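Local coordinates for protein glutathione S-transferase 1 (Ascaris suum, PDB 4Q5F) that conjugates reduced glutathione to a wide range of hydrophobic electrophiles, exogenous and endogenous, and can also act as a glutathione peroxidase, at residues L26-R31 / K207-E212; M111-P116 / D142-L147; P64-E67 / V72-Q75; A98-I103 / Y159-S164; A37-E42 / R85-A90. All blocks are in the same frame, centred on the assembly; numbering follows the deposited sequence.

Interaction 1 of 5, residues L26-R31 / K207-E212; sequences LGEGAR and KKWIAE. With GSH (glutathione), chain E.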
# COMPACT_ATOMS: atom_id res chain seq x y z
N LEU B 26 11.23 -5.77 -5.93
CA LEU B 26 9.91 -5.20 -6.20
C LEU B 26 9.56 -5.27 -7.68
O LEU B 26 8.39 -5.33 -8.05
CB LEU B 26 9.85 -3.75 -5.73
CG LEU B 26 10.00 -3.48 -4.23
CD1 LEU B 26 10.08 -1.98 -3.97
CD2 LEU B 26 8.84 -4.10 -3.45
N GLY B 27 10.58 -5.25 -8.53
CA GLY B 27 10.38 -5.24 -9.96
C GLY B 27 9.80 -6.55 -10.48
O GLY B 27 9.03 -6.55 -11.44
N GLU B 28 10.17 -7.65 -9.84
CA GLU B 28 9.78 -8.99 -10.28
C GLU B 28 8.27 -9.16 -10.36
O GLU B 28 7.76 -9.91 -11.19
CB GLU B 28 10.36 -10.04 -9.35
CG GLU B 28 10.23 -11.47 -9.85
CD GLU B 28 10.98 -11.71 -11.15
OE1 GLU B 28 11.95 -10.97 -11.42
OE2 GLU B 28 10.60 -12.64 -11.90
N GLY B 29 7.56 -8.47 -9.47
CA GLY B 29 6.11 -8.53 -9.45
C GLY B 29 5.53 -8.17 -10.80
O GLY B 29 4.71 -8.90 -11.35
N ALA B 30 5.97 -7.04 -11.35
CA ALA B 30 5.52 -6.60 -12.67
C ALA B 30 5.89 -7.61 -13.75
O ALA B 30 5.07 -7.94 -14.60
CB ALA B 30 6.12 -5.24 -12.99
N ARG B 31 7.14 -8.08 -13.72
CA ARG B 31 7.62 -9.06 -14.70
C ARG B 31 6.72 -10.28 -14.72
O ARG B 31 6.30 -10.74 -15.78
CB ARG B 31 9.05 -9.49 -14.37
CG ARG B 31 10.08 -8.37 -14.45
CD ARG B 31 11.44 -8.87 -13.99
NE ARG B 31 12.44 -7.80 -13.99
CZ ARG B 31 13.27 -7.51 -12.99
NH1 ARG B 31 13.24 -8.21 -11.86
NH2 ARG B 31 14.13 -6.52 -13.11
N LYS B 207 5.89 -20.91 -14.70
CA LYS B 207 6.85 -22.01 -14.64
C LYS B 207 7.96 -21.78 -15.66
O LYS B 207 9.13 -22.02 -15.39
CB LYS B 207 6.14 -23.33 -14.92
CG LYS B 207 6.98 -24.55 -14.60
CD LYS B 207 6.21 -25.83 -14.87
N LYS B 208 7.56 -21.33 -16.85
CA LYS B 208 8.52 -21.03 -17.90
C LYS B 208 9.43 -19.88 -17.48
O LYS B 208 10.65 -20.01 -17.53
CB LYS B 208 7.78 -20.66 -19.20
N TRP B 209 8.83 -18.78 -17.04
CA TRP B 209 9.58 -17.59 -16.66
C TRP B 209 10.61 -17.87 -15.56
O TRP B 209 11.75 -17.41 -15.64
CB TRP B 209 8.63 -16.48 -16.21
CG TRP B 209 9.35 -15.29 -15.66
CD1 TRP B 209 9.13 -14.69 -14.45
CD2 TRP B 209 10.41 -14.56 -16.29
NE1 TRP B 209 9.99 -13.62 -14.30
CE2 TRP B 209 10.78 -13.52 -15.41
CE3 TRP B 209 11.07 -14.68 -17.51
CZ2 TRP B 209 11.79 -12.62 -15.72
CZ3 TRP B 209 12.07 -13.78 -17.81
CH2 TRP B 209 12.42 -12.76 -16.92
N ILE B 210 10.19 -18.61 -14.54
CA ILE B 210 11.07 -18.92 -13.42
C ILE B 210 12.30 -19.69 -13.88
O ILE B 210 13.39 -19.54 -13.33
CB ILE B 210 10.31 -19.71 -12.32
CG1 ILE B 210 9.33 -18.77 -11.61
CG2 ILE B 210 11.29 -20.33 -11.31
CD1 ILE B 210 8.58 -19.38 -10.44
N ALA B 211 12.13 -20.51 -14.92
CA ALA B 211 13.22 -21.34 -15.43
C ALA B 211 14.26 -20.51 -16.19
O ALA B 211 15.45 -20.81 -16.14
CB ALA B 211 12.66 -22.44 -16.33
N GLU B 212 13.80 -19.47 -16.88
CA GLU B 212 14.64 -18.70 -17.79
C GLU B 212 15.19 -17.43 -17.16
O GLU B 212 16.24 -16.93 -17.56
CB GLU B 212 13.85 -18.31 -19.05
CG GLU B 212 13.07 -19.45 -19.69
CD GLU B 212 12.16 -18.99 -20.81
OE1 GLU B 212 12.09 -17.77 -21.06
OE2 GLU B 212 11.51 -19.85 -21.44
N1 GSH E . 7.32 2.19 -2.12
CA1 GSH E . 8.16 1.98 -3.24
C1 GSH E . 7.52 0.97 -4.17
O11 GSH E . 7.75 1.00 -5.40
O12 GSH E . 6.76 0.08 -3.70
CB1 GSH E . 9.51 1.46 -2.77
CG1 GSH E . 10.50 1.45 -3.95
CD1 GSH E . 11.94 1.22 -3.47
OE1 GSH E . 12.19 1.24 -2.28
N2 GSH E . 12.99 0.98 -4.44
CA2 GSH E . 14.35 0.77 -4.05
C2 GSH E . 15.22 1.83 -4.71
O2 GSH E . 14.82 2.42 -5.70
CB2 GSH E . 14.82 -0.57 -4.52
SG2 GSH E . 13.82 -1.85 -3.82
N3 GSH E . 16.53 2.12 -4.16
CA3 GSH E . 17.37 3.12 -4.77
C3 GSH E . 17.17 4.46 -4.08
O31 GSH E . 16.22 4.62 -3.28
O32 GSH E . 17.97 5.41 -4.31
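The polar part of this contact rests on Glu28, whose carboxylate reaches the indole of Trp209. Trp209 NE1 donates to Glu28 OE2 at 2.7 Å with an N-H...O angle of 151°, meeting the oxygen nearly in line with its CD-OE2 bond. The oxygen sits at the NE1 edge, 18° out of the ring plane, and the carboxylate and indole planes are nearly coplanar. The Glu28 chain leaves with CG opposite the backbone N (chi1 -170°) and then folds at CG, which swings the carboxylate across to the indole. Its two oxygens divide the work: OE1 receives Arg31 NH1 at 3.1 Å, a salt bridge within the helix, while OE2 is also salt-bridged to Arg213. This pairing with two arginines probably favours the ionised form of the buried acid.

Apolar packing is thinner. The extended Arg31 chain places CD 4.1 Å from Trp209 CZ2, while its guanidinium is engaged with Asp43 through NE and with the backbone carbonyls of Ile23 and Phe21. The indole also stacks with the ring of His35.

Glutathione is touched by Leu26, whose CD1 lies 3.5 Å from its CG1. The contact thus joins the first helix of the thioredoxin-like domain, at the glutathione pocket, to helix 204-212 of the all-helical domain, across the two-domain interface of the glutathione transferase fold.

Interaction 2 of 5, residues M111-P116 / D142-L147; sequences MAELRP and DKHLPL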
# COMPACT_ATOMS: atom_id res chain seq x y z
N MET B 111 5.39 -7.85 4.99
CA MET B 111 6.69 -7.50 4.41
C MET B 111 7.33 -6.33 5.14
O MET B 111 8.56 -6.25 5.23
CB MET B 111 6.52 -7.15 2.93
CG MET B 111 6.25 -8.34 2.02
SD MET B 111 7.62 -9.51 1.94
CE MET B 111 7.07 -10.76 3.09
N ALA B 112 6.51 -5.42 5.65
CA ALA B 112 7.01 -4.24 6.34
C ALA B 112 7.78 -4.62 7.61
O ALA B 112 8.59 -3.84 8.11
CB ALA B 112 5.87 -3.29 6.67
N GLU B 113 7.51 -5.81 8.12
CA GLU B 113 8.19 -6.31 9.31
C GLU B 113 9.54 -6.91 8.91
O GLU B 113 10.55 -6.67 9.57
CB GLU B 113 7.35 -7.39 10.00
CG GLU B 113 5.87 -7.07 10.17
CD GLU B 113 5.52 -6.57 11.56
OE1 GLU B 113 6.36 -5.89 12.18
OE2 GLU B 113 4.40 -6.88 12.04
N LEU B 114 9.53 -7.68 7.83
CA LEU B 114 10.69 -8.48 7.43
C LEU B 114 11.77 -7.68 6.70
O LEU B 114 12.95 -7.76 7.04
CB LEU B 114 10.24 -9.63 6.53
CG LEU B 114 9.33 -10.69 7.14
CD1 LEU B 114 8.99 -11.73 6.08
CD2 LEU B 114 9.96 -11.35 8.35
N ARG B 115 11.36 -6.92 5.69
CA ARG B 115 12.30 -6.29 4.76
C ARG B 115 13.38 -5.42 5.43
O ARG B 115 14.53 -5.46 5.02
CB ARG B 115 11.54 -5.49 3.70
CG ARG B 115 11.02 -6.37 2.56
CD ARG B 115 10.00 -5.67 1.67
NE ARG B 115 9.31 -6.63 0.81
CZ ARG B 115 8.28 -6.33 0.03
NH1 ARG B 115 7.80 -5.10 -0.03
NH2 ARG B 115 7.72 -7.28 -0.71
N PRO B 116 13.01 -4.65 6.46
CA PRO B 116 14.03 -3.83 7.15
C PRO B 116 15.15 -4.66 7.79
O PRO B 116 16.19 -4.10 8.13
CB PRO B 116 13.22 -3.12 8.25
CG PRO B 116 11.83 -3.10 7.75
CD PRO B 116 11.65 -4.36 6.96
N ASP B 142 4.77 -15.81 12.48
CA ASP B 142 3.73 -16.48 13.26
C ASP B 142 2.43 -15.68 13.30
O ASP B 142 1.35 -16.26 13.40
CB ASP B 142 4.22 -16.75 14.68
CG ASP B 142 5.32 -17.81 14.72
OD1 ASP B 142 5.87 -18.14 13.65
OD2 ASP B 142 5.63 -18.30 15.83
N LYS B 143 2.52 -14.35 13.23
CA LYS B 143 1.32 -13.52 13.22
C LYS B 143 0.64 -13.51 11.86
O LYS B 143 -0.58 -13.64 11.77
CB LYS B 143 1.65 -12.08 13.63
CG LYS B 143 0.39 -11.23 13.87
CD LYS B 143 0.68 -9.74 13.92
CE LYS B 143 -0.46 -9.00 14.61
NZ LYS B 143 -0.48 -7.55 14.31
N HIS B 144 1.43 -13.36 10.80
CA HIS B 144 0.88 -13.03 9.49
C HIS B 144 0.48 -14.23 8.63
O HIS B 144 -0.53 -14.18 7.94
CB HIS B 144 1.86 -12.15 8.72
CG HIS B 144 1.90 -10.73 9.21
ND1 HIS B 144 0.97 -9.79 8.82
CD2 HIS B 144 2.74 -10.10 10.06
CE1 HIS B 144 1.25 -8.64 9.41
NE2 HIS B 144 2.31 -8.80 10.16
N LEU B 145 1.27 -15.30 8.67
CA LEU B 145 0.99 -16.48 7.86
C LEU B 145 -0.40 -17.07 8.14
O LEU B 145 -1.13 -17.40 7.21
CB LEU B 145 2.07 -17.54 8.03
CG LEU B 145 3.46 -17.20 7.48
CD1 LEU B 145 4.38 -18.40 7.62
CD2 LEU B 145 3.41 -16.74 6.03
N PRO B 146 -0.76 -17.22 9.43
CA PRO B 146 -2.12 -17.70 9.69
C PRO B 146 -3.21 -16.81 9.09
O PRO B 146 -4.26 -17.31 8.69
CB PRO B 146 -2.22 -17.70 11.23
CG PRO B 146 -0.91 -17.21 11.74
CD PRO B 146 0.08 -17.25 10.63
N LEU B 147 -2.96 -15.50 9.03
CA LEU B 147 -3.93 -14.57 8.48
C LEU B 147 -4.04 -14.71 6.96
O LEU B 147 -5.13 -14.61 6.40
CB LEU B 147 -3.56 -13.12 8.85
CG LEU B 147 -3.52 -12.84 10.36
CD1 LEU B 147 -2.95 -11.46 10.63
CD2 LEU B 147 -4.90 -12.97 10.98
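Glu113 and His144 meet because each first torsion turns CG away from its own carbonyl carbon and beside the backbone N, with chi1 -45° in the glutamate and -75° in the histidine. The Glu113 chain then bends about CB-CG, and this bend carries its carboxylate across the gap to the imidazole. The ends meet at one point: His144 NE2 points to Glu113 OE2 at 3.4 Å, a weak hydrogen bond judged by its length, although the N-H...O line is nearly straight. Glu113 OE2 sits in the plane of the imidazole, at its edge. The carboxylate itself is turned 73° from the ring, so the two flat groups stand almost upright to one another. Behind the oxygen, Glu113 CG comes within 4.0 Å of His144 NE2 and adds some van der Waals contact.

Lys143 NZ lies 5.4 Å from Glu113 OE2, too far for an ion pair, yet its charge may still favour the ionised acid. The imidazole is otherwise framed by helix 94-114, meeting the ring of Phe110 and touching Gln106. Helix 129-155 is kinked at Pro146, just beyond the histidine. The contact spans two neighbouring helices, 94-114 and 129-155, of the helical bundle that forms the C-terminal domain of glutathione transferases.

Interaction 3 of 5, residues P64-E67 / V72-Q75; sequences PLLE and VLAQ. With GSH (glutathione), chain E.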
# COMPACT_ATOMS: atom_id res chain seq x y z
N PRO B 64 10.79 0.43 -8.72
CA PRO B 64 10.52 0.30 -10.16
C PRO B 64 9.71 1.45 -10.76
O PRO B 64 9.01 2.18 -10.04
CB PRO B 64 9.69 -0.98 -10.24
CG PRO B 64 9.00 -1.05 -8.93
CD PRO B 64 9.97 -0.51 -7.93
N LEU B 65 9.82 1.60 -12.07
CA LEU B 65 8.98 2.50 -12.84
C LEU B 65 8.40 1.75 -14.03
O LEU B 65 9.07 0.89 -14.61
CB LEU B 65 9.78 3.69 -13.37
CG LEU B 65 10.45 4.60 -12.34
CD1 LEU B 65 11.35 5.59 -13.06
CD2 LEU B 65 9.41 5.34 -11.51
N LEU B 66 7.17 2.08 -14.39
CA LEU B 66 6.54 1.54 -15.58
C LEU B 66 6.32 2.67 -16.58
O LEU B 66 5.72 3.69 -16.25
CB LEU B 66 5.19 0.90 -15.24
CG LEU B 66 4.35 0.48 -16.44
CD1 LEU B 66 4.99 -0.69 -17.18
CD2 LEU B 66 2.94 0.14 -15.99
N GLU B 67 6.80 2.46 -17.80
CA GLU B 67 6.54 3.40 -18.88
C GLU B 67 5.48 2.83 -19.81
O GLU B 67 5.63 1.72 -20.33
CB GLU B 67 7.83 3.71 -19.65
CG GLU B 67 8.44 5.05 -19.27
CD GLU B 67 9.84 5.22 -19.82
OE1 GLU B 67 10.02 6.03 -20.76
OE2 GLU B 67 10.77 4.57 -19.30
N VAL B 72 5.09 7.88 -17.46
CA VAL B 72 5.77 7.23 -16.35
C VAL B 72 4.85 7.03 -15.15
O VAL B 72 4.10 7.93 -14.77
CB VAL B 72 7.00 8.06 -15.91
CG1 VAL B 72 7.69 7.44 -14.70
CG2 VAL B 72 7.98 8.19 -17.07
N LEU B 73 4.92 5.84 -14.56
CA LEU B 73 4.16 5.50 -13.36
C LEU B 73 5.10 4.86 -12.34
O LEU B 73 5.77 3.86 -12.64
CB LEU B 73 3.02 4.54 -13.69
CG LEU B 73 2.21 3.98 -12.51
CD1 LEU B 73 1.35 5.06 -11.87
CD2 LEU B 73 1.36 2.81 -12.97
N ALA B 74 5.15 5.43 -11.14
CA ALA B 74 6.02 4.92 -10.08
C ALA B 74 5.22 4.10 -9.07
O ALA B 74 4.00 3.95 -9.22
CB ALA B 74 6.72 6.07 -9.38
N GLN B 75 5.91 3.58 -8.06
CA GLN B 75 5.31 2.78 -6.98
C GLN B 75 4.82 1.41 -7.46
O GLN B 75 3.85 1.30 -8.21
CB GLN B 75 4.19 3.57 -6.27
CG GLN B 75 4.72 4.75 -5.46
CD GLN B 75 5.36 4.32 -4.15
OE1 GLN B 75 5.33 3.14 -3.79
NE2 GLN B 75 5.96 5.27 -3.45
N1 GSH E . 7.32 2.19 -2.12
CA1 GSH E . 8.16 1.98 -3.24
C1 GSH E . 7.52 0.97 -4.17
O11 GSH E . 7.75 1.00 -5.40
O12 GSH E . 6.76 0.08 -3.70
CB1 GSH E . 9.51 1.46 -2.77
CG1 GSH E . 10.50 1.45 -3.95
CD1 GSH E . 11.94 1.22 -3.47
OE1 GSH E . 12.19 1.24 -2.28
N2 GSH E . 12.99 0.98 -4.44
CA2 GSH E . 14.35 0.77 -4.05
C2 GSH E . 15.22 1.83 -4.71
O2 GSH E . 14.82 2.42 -5.70
CB2 GSH E . 14.82 -0.57 -4.52
SG2 GSH E . 13.82 -1.85 -3.82
N3 GSH E . 16.53 2.12 -4.16
CA3 GSH E . 17.37 3.12 -4.77
C3 GSH E . 17.17 4.46 -4.08
O31 GSH E . 16.22 4.62 -3.28
O32 GSH E . 17.97 5.41 -4.31
O HOH W 1 8.59 2.81 -7.54
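Leu65 and Ala74 form the apolar centre, with Leu65 CD2 3.5 Å from Ala74 CB. With CG turned opposite its carbonyl carbon, Leu65 sends this branch over the neighbouring strand, where the same methyl also lies 4.2 Å from Val72 CG1. Farther along this face, Glu67 and Val72 run side by side, and Glu67 CG rests 3.9 Å from Val72 CG2; the glutamate continues to a salt bridge with Lys17. On the other face Leu66 and Leu73 meet more loosely, CD2 to CD2 at 4.3 Å, beneath the side chains of helix 76-86 that cover Leu66.

The backbone joins these residues as an antiparallel hairpin. Within 64-67 and 72-75, Leu66 and Leu73 are the hydrogen-bonded pair: Leu66 N donates to Leu73 O at 2.9 Å and 176°, and the return bond from Leu73 N to Leu66 O is 2.8 Å and more bent, 148°. This is the C-terminal hairpin of the thioredoxin-like domain, and the cis peptide bond before Pro64 is that fold's cis-proline.

Toward the active site the strands part and a water takes over. It donates to Pro64 O at 2.6 Å and to O11 of glutathione, and accepts from Gln75 N. Gln75, at the N-cap position of helix 76-86, bends at CB-CG so that OE1 accepts from the glutathione amine N1 at 2.8 Å. Its amide NE2 points to the dimer partner, donating to Asp109 OD2 of the second subunit, whose Gln99 also binds Val72 O.

Interaction 4 of 5, residues A98-I103 / Y159-S164; sequences AQVDSI and YMVGKS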
# COMPACT_ATOMS: atom_id res chain seq x y z
N ALA B 98 -11.28 -5.29 -4.97
CA ALA B 98 -10.98 -4.74 -3.65
C ALA B 98 -10.42 -5.82 -2.74
O ALA B 98 -9.48 -5.58 -1.98
CB ALA B 98 -12.23 -4.13 -3.05
N GLN B 99 -11.00 -7.02 -2.80
CA GLN B 99 -10.52 -8.14 -2.00
C GLN B 99 -9.09 -8.51 -2.39
O GLN B 99 -8.29 -8.90 -1.55
CB GLN B 99 -11.44 -9.36 -2.16
CG GLN B 99 -12.83 -9.18 -1.56
CD GLN B 99 -12.80 -8.99 -0.05
OE1 GLN B 99 -11.87 -9.41 0.63
NE2 GLN B 99 -13.84 -8.35 0.47
N VAL B 100 -8.78 -8.38 -3.68
CA VAL B 100 -7.42 -8.59 -4.16
C VAL B 100 -6.50 -7.54 -3.54
O VAL B 100 -5.43 -7.86 -3.03
CB VAL B 100 -7.33 -8.53 -5.71
CG1 VAL B 100 -5.87 -8.56 -6.20
CG2 VAL B 100 -8.15 -9.67 -6.32
N ASP B 101 -6.93 -6.28 -3.59
CA ASP B 101 -6.17 -5.20 -2.97
C ASP B 101 -5.98 -5.46 -1.48
O ASP B 101 -4.91 -5.20 -0.92
CB ASP B 101 -6.89 -3.86 -3.16
CG ASP B 101 -6.86 -3.36 -4.59
OD1 ASP B 101 -6.14 -3.96 -5.42
OD2 ASP B 101 -7.56 -2.37 -4.88
N SER B 102 -7.03 -5.98 -0.85
CA SER B 102 -7.04 -6.17 0.59
C SER B 102 -5.98 -7.17 1.03
O SER B 102 -5.20 -6.90 1.94
CB SER B 102 -8.42 -6.63 1.05
OG SER B 102 -8.52 -6.60 2.47
N ILE B 103 -5.94 -8.33 0.39
CA ILE B 103 -5.01 -9.38 0.79
C ILE B 103 -3.56 -8.98 0.52
O ILE B 103 -2.66 -9.36 1.26
CB ILE B 103 -5.33 -10.73 0.11
CG1 ILE B 103 -4.41 -11.84 0.65
CG2 ILE B 103 -5.20 -10.63 -1.40
CD1 ILE B 103 -4.56 -12.11 2.14
N TYR B 159 -6.77 -19.94 -5.06
CA TYR B 159 -6.27 -18.56 -4.99
C TYR B 159 -6.94 -17.76 -3.89
O TYR B 159 -7.97 -18.16 -3.35
CB TYR B 159 -6.46 -17.87 -6.34
CG TYR B 159 -5.88 -18.68 -7.49
CD1 TYR B 159 -4.51 -18.89 -7.58
CD2 TYR B 159 -6.70 -19.24 -8.46
CE1 TYR B 159 -3.97 -19.63 -8.61
CE2 TYR B 159 -6.16 -19.98 -9.50
CZ TYR B 159 -4.80 -20.17 -9.57
OH TYR B 159 -4.26 -20.91 -10.59
N MET B 160 -6.34 -16.62 -3.55
CA MET B 160 -6.84 -15.76 -2.49
C MET B 160 -8.25 -15.29 -2.81
O MET B 160 -9.13 -15.33 -1.96
CB MET B 160 -5.92 -14.55 -2.29
CG MET B 160 -4.59 -14.89 -1.65
SD MET B 160 -4.79 -15.58 0.01
CE MET B 160 -3.09 -16.01 0.40
N VAL B 161 -8.44 -14.85 -4.05
CA VAL B 161 -9.74 -14.38 -4.51
C VAL B 161 -10.08 -15.04 -5.85
O VAL B 161 -9.23 -15.14 -6.73
CB VAL B 161 -9.75 -12.85 -4.71
CG1 VAL B 161 -11.19 -12.35 -4.90
CG2 VAL B 161 -9.04 -12.12 -3.55
N GLY B 162 -11.32 -15.50 -5.98
CA GLY B 162 -11.81 -16.03 -7.24
C GLY B 162 -11.23 -17.38 -7.61
O GLY B 162 -10.38 -17.92 -6.92
N LYS B 163 -11.71 -17.92 -8.74
CA LYS B 163 -11.33 -19.25 -9.19
C LYS B 163 -10.14 -19.25 -10.14
O LYS B 163 -9.70 -20.31 -10.59
CB LYS B 163 -12.53 -19.93 -9.87
N SER B 164 -9.63 -18.06 -10.46
CA SER B 164 -8.46 -17.94 -11.33
C SER B 164 -7.43 -16.98 -10.74
O SER B 164 -7.74 -16.17 -9.87
CB SER B 164 -8.88 -17.46 -12.73
OG SER B 164 -9.36 -16.13 -12.70
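Val161 and Met160 press against helix 94-114 in the all-helical C-terminal domain of the glutathione transferase fold, so that the loop between helices 129-155 and 167-182 packs on the side of that helix. The tight part has two centres, Val161 and Met160. The CG2 branch of Val161 comes down on the helix backbone, 3.8 Å from both Gln99 C and Val100 N, and lies equally close to Val100 CG2. Gln99 adds its CB, 3.9 Å from Val161 CG2. Its amide bends away toward the dimer interface, where NE2 donates to Val72 O of the second subunit. Only the root of the Gln99 side chain therefore serves the loop.

The solvent side is looser. Past Val161 the chain turns through Gly162, at positive phi (72°), and runs outward to the exposed Ser164 without meeting the helix segment again.

At the second tight centre, one turn along the helix, Ile103 holds CG1 opposite its backbone N (chi1 -175°), aiming this branch at the loop. Met160 folds at CB-CG and crosses it at about a right angle, so that Met160 SD lies 3.8 Å from Ile103 CG1 and 4.1 Å from Ile103 CD1.

Interaction 5 of 5, residues A37-E42 / R85-A90; sequences AGVKFE and RQFGLA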
# COMPACT_ATOMS: atom_id res chain seq x y z
N ALA B 37 0.35 -12.98 -18.43
CA ALA B 37 -0.56 -12.49 -19.45
C ALA B 37 -0.02 -12.71 -20.86
O ALA B 37 -0.74 -12.57 -21.84
CB ALA B 37 -0.84 -11.02 -19.21
N GLY B 38 1.27 -13.03 -20.96
CA GLY B 38 1.90 -13.24 -22.25
C GLY B 38 2.04 -11.94 -23.02
O GLY B 38 2.03 -11.93 -24.25
N VAL B 39 2.16 -10.83 -22.28
CA VAL B 39 2.31 -9.51 -22.88
C VAL B 39 3.78 -9.13 -22.92
O VAL B 39 4.47 -9.18 -21.90
CB VAL B 39 1.51 -8.45 -22.10
CG1 VAL B 39 1.73 -7.04 -22.68
CG2 VAL B 39 0.02 -8.83 -22.08
N LYS B 40 4.26 -8.75 -24.10
CA LYS B 40 5.66 -8.40 -24.29
C LYS B 40 5.94 -7.00 -23.75
O LYS B 40 5.09 -6.12 -23.80
CB LYS B 40 6.04 -8.47 -25.77
CG LYS B 40 7.54 -8.51 -26.03
CD LYS B 40 7.85 -8.52 -27.52
CE LYS B 40 8.13 -7.12 -28.05
NZ LYS B 40 7.00 -6.18 -27.81
N PHE B 41 7.16 -6.81 -23.24
CA PHE B 41 7.56 -5.53 -22.65
C PHE B 41 9.07 -5.46 -22.61
O PHE B 41 9.74 -6.49 -22.64
CB PHE B 41 7.01 -5.42 -21.23
CG PHE B 41 7.68 -6.34 -20.26
CD1 PHE B 41 7.36 -7.69 -20.23
CD2 PHE B 41 8.65 -5.87 -19.39
CE1 PHE B 41 7.98 -8.55 -19.34
CE2 PHE B 41 9.27 -6.72 -18.50
CZ PHE B 41 8.94 -8.06 -18.47
N GLU B 42 9.62 -4.25 -22.53
CA GLU B 42 11.05 -4.09 -22.34
C GLU B 42 11.42 -4.25 -20.87
O GLU B 42 11.07 -3.41 -20.04
CB GLU B 42 11.53 -2.73 -22.85
CG GLU B 42 12.99 -2.43 -22.48
CD GLU B 42 13.54 -1.21 -23.19
OE1 GLU B 42 12.96 -0.78 -24.20
OE2 GLU B 42 14.57 -0.68 -22.72
N ARG B 85 -5.23 -5.00 -13.92
CA ARG B 85 -6.51 -4.59 -14.47
C ARG B 85 -6.48 -4.58 -16.00
O ARG B 85 -7.45 -4.96 -16.65
CB ARG B 85 -6.90 -3.21 -13.94
CG ARG B 85 -7.37 -3.25 -12.50
CD ARG B 85 -7.26 -1.90 -11.80
NE ARG B 85 -8.26 -0.95 -12.27
CZ ARG B 85 -8.81 0.00 -11.51
NH1 ARG B 85 -8.45 0.14 -10.24
NH2 ARG B 85 -9.71 0.82 -12.03
N GLN B 86 -5.36 -4.15 -16.56
CA GLN B 86 -5.19 -4.14 -18.01
C GLN B 86 -5.28 -5.55 -18.59
O GLN B 86 -5.76 -5.73 -19.71
CB GLN B 86 -3.84 -3.52 -18.38
CG GLN B 86 -3.79 -2.01 -18.27
CD GLN B 86 -4.73 -1.31 -19.23
OE1 GLN B 86 -4.86 -1.72 -20.39
NE2 GLN B 86 -5.39 -0.26 -18.76
N PHE B 87 -4.82 -6.54 -17.83
CA PHE B 87 -4.69 -7.91 -18.33
C PHE B 87 -5.76 -8.85 -17.78
O PHE B 87 -5.66 -10.07 -17.96
CB PHE B 87 -3.30 -8.47 -18.01
CG PHE B 87 -2.16 -7.63 -18.52
CD1 PHE B 87 -2.36 -6.67 -19.49
CD2 PHE B 87 -0.88 -7.82 -18.02
CE1 PHE B 87 -1.30 -5.90 -19.96
CE2 PHE B 87 0.18 -7.06 -18.48
CZ PHE B 87 -0.03 -6.10 -19.45
N GLY B 88 -6.77 -8.31 -17.11
CA GLY B 88 -7.83 -9.12 -16.56
C GLY B 88 -7.36 -10.09 -15.49
O GLY B 88 -7.86 -11.21 -15.39
N LEU B 89 -6.38 -9.65 -14.70
CA LEU B 89 -5.85 -10.45 -13.60
C LEU B 89 -6.07 -9.72 -12.27
O LEU B 89 -5.25 -9.81 -11.36
CB LEU B 89 -4.35 -10.71 -13.80
CG LEU B 89 -3.97 -11.62 -14.96
CD1 LEU B 89 -2.48 -11.54 -15.23
CD2 LEU B 89 -4.38 -13.05 -14.67
N ALA B 90 -7.18 -9.00 -12.18
CA ALA B 90 -7.45 -8.13 -11.04
C ALA B 90 -8.70 -8.53 -10.27
O ALA B 90 -8.94 -8.03 -9.17
CB ALA B 90 -7.55 -6.68 -11.50
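Val39 N, the backbone nitrogen of a residue that covers the Phe87 ring, bonds back to Phe34 O. With the companion bond from Gly38 N to His35 O, it closes a Schellman motif at the end of helix 27-37, with Gly38 at positive phi (69°) as the C-prime residue. This turn reverses the chain and brings Ala37 and Val39 to bear on Phe87 together.

Across the contact everything is apolar. Val39 CG2 stands over one face of the Phe87 ring, 3.8 Å from the centroid and 13° off the ring normal, which meets the criteria for a CH-pi contact centred on the ring. Val39 places this methyl opposite its own carbonyl carbon, while its other branch, CG1, reaches the ring rim at 3.8 Å from Phe87 CZ. The two side chains arrive from opposite directions. Ala37 CB approaches the ring nearer its root, 3.4 Å from Phe87 CD2 and 3.7 Å from Phe87 CG, and also lies 4.3 Å from Leu89 CD1. This methyl thus bridges the two hydrophobic residues on either side of Gly88.

Phe87 is the first residue to leave the helical conformation after helix 76-86, and its ring also packs on Ile33; Leu89 touches Gln36. No member of the contact is fully buried. It joins the C-terminal ends of helices 27-37 and 76-86, which in the thioredoxin-like fold lie on the same face of the sheet, at the surface away from the glutathione site.

In the fold
Interactions 1, 3 and 4 are buried, interaction 2 partly so, and interaction 5 lies at the surface. Polar chemistry dominates 1 and 2, but the short carboxylate-indole bond between domains in 1 contrasts with the weak acid-imidazole pairing between helices in 2. Interactions 4 and 5 are apolar across their segments, whereas 3 combines strand bonds with packing and, like 1, touches glutathione. Helix 94-114 serves both 2 and 4, and helix 27-37 opens in 1 and ends in 5. Interactions 1 and 2 touch through Leu26 and Arg115, and 4 and 5 through Val100 and Ala90. Interactions 3 and 4 both reach the second subunit, the hairpin of one chain meeting helix 94-114 of the other.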